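Long-range contact in lovastatin nonaketide synthase mokA (Monascus pilosus, PDB 6AD3), which carries out the iterative nine-step assembly of the polyketide in monacolin K (lovastatin) biosynthesis, and is represented here by its condensation domain: residues Asn70-Gln82 and Ser144-Lys156. The protein carries 1 engineered substitution. Residues are numbered along the deposited sequence; the frame is centred on the assembly and turned at random.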
loop_
_atom_site.group_PDB
_atom_site.type_symbol
_atom_site.label_atom_id
_atom_site.label_comp_id
_atom_site.label_asym_id
_atom_site.label_seq_id
_atom_site.Cartn_x
_atom_site.Cartn_y
_atom_site.Cartn_z
ATOM N N ASN A 70 27.349 -1.693 19.198
ATOM C CA ASN A 70 27.996 -0.801 18.182
ATOM C C ASN A 70 27.480 0.630 18.253
ATOM O O ASN A 70 26.716 0.986 19.148
ATOM C CB ASN A 70 27.789 -1.347 16.765
ATOM C CG ASN A 70 29.076 -1.824 16.140
ATOM O OD1 ASN A 70 29.668 -1.145 15.301
ATOM N ND2 ASN A 70 29.545 -2.971 16.584
ATOM N N SER A 71 27.915 1.448 17.310
ATOM C CA SER A 71 27.821 2.879 17.463
ATOM C C SER A 71 26.415 3.366 17.142
ATOM O O SER A 71 25.710 2.768 16.321
ATOM C CB SER A 71 28.851 3.572 16.569
ATOM O OG SER A 71 28.674 3.205 15.213
ATOM N N VAL A 72 25.987 4.414 17.840
ATOM C CA VAL A 72 24.848 5.203 17.417
ATOM C C VAL A 72 25.336 6.440 16.689
ATOM O O VAL A 72 26.139 7.226 17.220
ATOM C CB VAL A 72 23.994 5.636 18.630
ATOM C CG1 VAL A 72 22.954 6.639 18.222
ATOM C CG2 VAL A 72 23.329 4.427 19.263
ATOM N N LEU A 73 24.913 6.594 15.453
ATOM C CA LEU A 73 25.328 7.740 14.658
ATOM C C LEU A 73 24.485 8.985 14.953
ATOM O O LEU A 73 25.003 10.098 15.025
ATOM C CB LEU A 73 25.260 7.391 13.162
ATOM C CG LEU A 73 26.087 6.170 12.731
ATOM C CD1 LEU A 73 26.107 6.054 11.196
ATOM C CD2 LEU A 73 27.501 6.230 13.300
ATOM N N ALA A 74 23.176 8.820 15.060
ATOM C CA ALA A 74 22.313 9.968 15.204
ATOM C C ALA A 74 20.950 9.536 15.701
ATOM O O ALA A 74 20.634 8.342 15.690
ATOM C CB ALA A 74 22.175 10.690 13.863
ATOM N N LEU A 75 20.208 10.518 16.211
ATOM C CA LEU A 75 18.838 10.369 16.629
ATOM C C LEU A 75 17.977 11.324 15.795
ATOM O O LEU A 75 18.401 12.448 15.510
ATOM C CB LEU A 75 18.719 10.752 18.092
ATOM C CG LEU A 75 19.688 10.050 19.049
ATOM C CD1 LEU A 75 19.527 10.636 20.428
ATOM C CD2 LEU A 75 19.426 8.552 19.069
ATOM N N HIS A 76 16.735 10.917 15.532
ATOM C CA HIS A 76 15.773 11.712 14.749
ATOM C C HIS A 76 14.385 11.448 15.237
ATOM O O HIS A 76 14.064 10.339 15.618
ATOM C CB HIS A 76 15.816 11.313 13.252
ATOM C CG HIS A 76 17.164 11.434 12.629
ATOM N ND1 HIS A 76 17.636 12.616 12.114
ATOM C CD2 HIS A 76 18.093 10.502 12.335
ATOM C CE1 HIS A 76 18.847 12.426 11.626
ATOM N NE2 HIS A 76 19.133 11.147 11.721
ATOM N N PRO A 77 13.507 12.432 15.106
ATOM C CA PRO A 77 12.072 12.174 15.264
ATOM C C PRO A 77 11.561 11.183 14.210
ATOM O O PRO A 77 12.167 11.074 13.182
ATOM C CB PRO A 77 11.432 13.550 15.046
ATOM C CG PRO A 77 12.471 14.399 14.379
ATOM C CD PRO A 77 13.815 13.783 14.589
ATOM N N LEU A 78 10.458 10.483 14.500
ATOM C CA LEU A 78 9.712 9.769 13.477
ATOM C C LEU A 78 9.316 10.722 12.334
ATOM O O LEU A 78 9.067 11.914 12.532
ATOM C CB LEU A 78 8.485 9.097 14.079
ATOM C CG LEU A 78 8.656 8.063 15.205
ATOM C CD1 LEU A 78 7.321 7.437 15.580
ATOM C CD2 LEU A 78 9.648 6.991 14.815
ATOM N N SER A 79 9.284 10.208 11.123
ATOM C CA SER A 79 8.637 10.918 10.040
ATOM C C SER A 79 7.157 11.062 10.366
ATOM O O SER A 79 6.628 10.366 11.236
ATOM C CB SER A 79 8.805 10.158 8.708
ATOM O OG SER A 79 7.949 9.027 8.640
ATOM N N LEU A 80 6.488 11.947 9.643
ATOM C CA LEU A 80 5.072 12.178 9.858
ATOM C C LEU A 80 4.279 10.844 9.626
ATOM O O LEU A 80 3.406 10.469 10.417
ATOM C CB LEU A 80 4.616 13.301 8.938
ATOM C CG LEU A 80 5.060 14.712 9.348
ATOM C CD1 LEU A 80 4.873 15.685 8.197
ATOM C CD2 LEU A 80 4.295 15.157 10.577
ATOM N N GLY A 81 4.593 10.159 8.547
ATOM C CA GLY A 81 3.966 8.877 8.229
ATOM C C GLY A 81 4.286 7.822 9.261
ATOM O O GLY A 81 3.394 7.055 9.668
ATOM N N GLN A 82 5.550 7.739 9.699
ATOM C CA GLN A 82 5.882 6.809 10.795
ATOM C C GLN A 82 5.078 7.091 12.062
ATOM O O GLN A 82 4.620 6.174 12.742
ATOM C CB GLN A 82 7.355 6.853 11.120
ATOM C CG GLN A 82 8.250 6.205 10.078
ATOM C CD GLN A 82 9.721 6.450 10.348
ATOM O OE1 GLN A 82 10.096 7.438 10.989
ATOM N NE2 GLN A 82 10.561 5.497 9.955
ATOM N N SER A 144 6.416 9.490 22.797
ATOM C CA SER A 144 7.408 9.580 21.750
ATOM C C SER A 144 8.126 8.262 21.496
ATOM O O SER A 144 8.476 7.514 22.411
ATOM C CB SER A 144 8.438 10.665 22.056
ATOM O OG SER A 144 8.055 11.907 21.497
ATOM N N LEU A 145 8.351 8.012 20.219
ATOM C CA LEU A 145 9.331 7.057 19.765
ATOM C C LEU A 145 10.307 7.937 19.009
ATOM O O LEU A 145 9.951 9.016 18.599
ATOM C CB LEU A 145 8.689 6.036 18.829
ATOM C CG LEU A 145 8.807 4.541 19.099
ATOM C CD1 LEU A 145 8.422 4.155 20.508
ATOM C CD2 LEU A 145 8.046 3.710 18.090
ATOM N N ALA A 146 11.553 7.516 18.885
ATOM C CA ALA A 146 12.477 8.200 18.003
ATOM C C ALA A 146 13.283 7.193 17.216
ATOM O O ALA A 146 13.469 6.098 17.663
ATOM C CB ALA A 146 13.398 9.128 18.762
ATOM N N GLN A 147 13.765 7.600 16.055
ATOM C CA GLN A 147 14.652 6.769 15.248
ATOM C C GLN A 147 16.091 6.855 15.789
ATOM O O GLN A 147 16.621 7.938 15.976
ATOM C CB GLN A 147 14.665 7.255 13.787
ATOM C CG GLN A 147 13.303 7.364 13.140
ATOM C CD GLN A 147 13.424 7.704 11.666
ATOM O OE1 GLN A 147 13.747 6.834 10.857
ATOM N NE2 GLN A 147 13.230 8.968 11.325
ATOM N N ILE A 148 16.699 5.705 16.010
ATOM C CA ILE A 148 18.080 5.612 16.354
ATOM C C ILE A 148 18.844 5.027 15.196
ATOM O O ILE A 148 18.592 3.891 14.796
ATOM C CB ILE A 148 18.267 4.650 17.524
ATOM C CG1 ILE A 148 17.435 5.091 18.695
ATOM C CG2 ILE A 148 19.736 4.528 17.876
ATOM C CD1 ILE A 148 17.137 3.950 19.674
ATOM N N VAL A 149 19.760 5.796 14.629
ATOM C CA VAL A 149 20.511 5.313 13.468
ATOM C C VAL A 149 21.811 4.733 13.947
ATOM O O VAL A 149 22.602 5.426 14.558
ATOM C CB VAL A 149 20.778 6.434 12.445
ATOM C CG1 VAL A 149 21.630 5.914 11.297
ATOM C CG2 VAL A 149 19.463 6.987 11.921
ATOM N N PHE A 150 21.994 3.442 13.728
ATOM C CA PHE A 150 23.174 2.744 14.162
ATOM C C PHE A 150 24.232 2.789 13.077
ATOM O O PHE A 150 23.916 2.852 11.876
ATOM C CB PHE A 150 22.848 1.287 14.480
ATOM C CG PHE A 150 21.885 1.113 15.610
ATOM C CD1 PHE A 150 22.324 1.202 16.930
ATOM C CD2 PHE A 150 20.579 0.747 15.376
ATOM C CE1 PHE A 150 21.436 1.030 17.986
ATOM C CE2 PHE A 150 19.703 0.494 16.438
ATOM C CZ PHE A 150 20.125 0.669 17.739
ATOM N N GLY A 151 25.486 2.657 13.480
ATOM C CA GLY A 151 26.587 2.614 12.511
ATOM C C GLY A 151 26.525 1.358 11.652
ATOM O O GLY A 151 26.902 1.369 10.461
ATOM N N ARG A 152 26.000 0.273 12.220
ATOM C CA ARG A 152 25.928 -0.984 11.491
ATOM C C ARG A 152 24.537 -1.596 11.613
ATOM O O ARG A 152 23.889 -1.475 12.646
ATOM C CB ARG A 152 26.989 -1.958 12.001
ATOM C CG ARG A 152 28.418 -1.539 11.623
ATOM C CD ARG A 152 29.501 -2.488 12.152
ATOM N NE ARG A 152 28.980 -3.764 12.661
ATOM C CZ ARG A 152 29.567 -4.949 12.472
ATOM N NH1 ARG A 152 30.674 -5.048 11.742
ATOM N NH2 ARG A 152 29.034 -6.045 13.000
ATOM N N THR A 153 24.106 -2.331 10.583
ATOM C CA THR A 153 22.764 -2.911 10.631
ATOM C C THR A 153 22.632 -3.958 11.733
ATOM O O THR A 153 23.574 -4.740 12.003
ATOM C CB THR A 153 22.355 -3.539 9.251
ATOM O OG1 THR A 153 20.949 -3.884 9.261
ATOM C CG2 THR A 153 23.168 -4.755 8.952
ATOM N N LYS A 154 21.417 -4.122 12.214
ATOM C CA LYS A 154 21.048 -5.259 13.040
ATOM C C LYS A 154 20.154 -6.247 12.311
ATOM O O LYS A 154 19.802 -7.271 12.860
ATOM C CB LYS A 154 20.363 -4.779 14.316
ATOM C CG LYS A 154 21.016 -3.554 14.932
ATOM C CD LYS A 154 22.339 -3.872 15.575
ATOM C CE LYS A 154 22.989 -2.617 16.152
ATOM N NZ LYS A 154 24.431 -2.503 15.757
ATOM N N ASN A 155 19.905 -6.007 11.023
ATOM C CA ASN A 155 19.191 -6.941 10.231
ATOM C C ASN A 155 20.113 -7.965 9.623
ATOM O O ASN A 155 21.340 -7.741 9.560
ATOM C CB ASN A 155 18.381 -6.201 9.142
ATOM C CG ASN A 155 17.145 -5.506 9.709
ATOM O OD1 ASN A 155 16.397 -6.093 10.486
ATOM N ND2 ASN A 155 17.013 -4.203 9.442
ATOM N N LYS A 156 19.541 -9.117 9.242
ATOM C CA LYS A 156 20.330 -10.247 8.725
ATOM C C LYS A 156 19.771 -10.734 7.411
ATOM O O LYS A 156 18.571 -10.533 7.093
ATOM C CB LYS A 156 20.355 -11.433 9.702
ATOM C CG LYS A 156 20.649 -11.067 11.127
ATOM C CD LYS A 156 22.096 -10.691 11.305
ATOM C CE LYS A 156 22.454 -10.689 12.785
ATOM N NZ LYS A 156 23.839 -10.209 12.979
#
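Leu73 and Ala74 both face Val149 in a classic beta bulge: Val149 O accepts from Leu73 N at 2.7 Å and only weakly from Ala74 N. The bulge lies where strands 72-77 and 145-150 pair antiparallel, as an outer and the central strand of a small three-stranded sheet in the condensation domain; strand 131-135 completes it. Regular pairing continues from Ala74-Val149 through Leu75-Ile148 to His76-Gln147, joined by backbone bonds in both directions. Val72 and Leu75 pack on Ile148 across one face.

Of the side chains, Gln147 is the most covered by the other segment. Its CB lies 3.6 Å from His76 O. CG, swung beside its own backbone N and anti to the carbonyl carbon (chi1 -54°), meets Leu78 CD2 at 4.0 Å. CD comes within 3.4 Å of Gln82 OE1, OE1 packs near Gln82 NE2, and NE2 donates to Pro77 O at 3.0 Å. That last bond is nearly straight (169°) with Pro77 O almost in the Gln147 amide plane, geometry consistent with this bond setting the amide's rotation. Gln82, packed against Gln147 in the first turn of helix 80-91, forms a capping box with Ser79. The two glutamine amides stand 86° apart, and Gln82 OE1 is taken by Ser79 N at 2.9 Å.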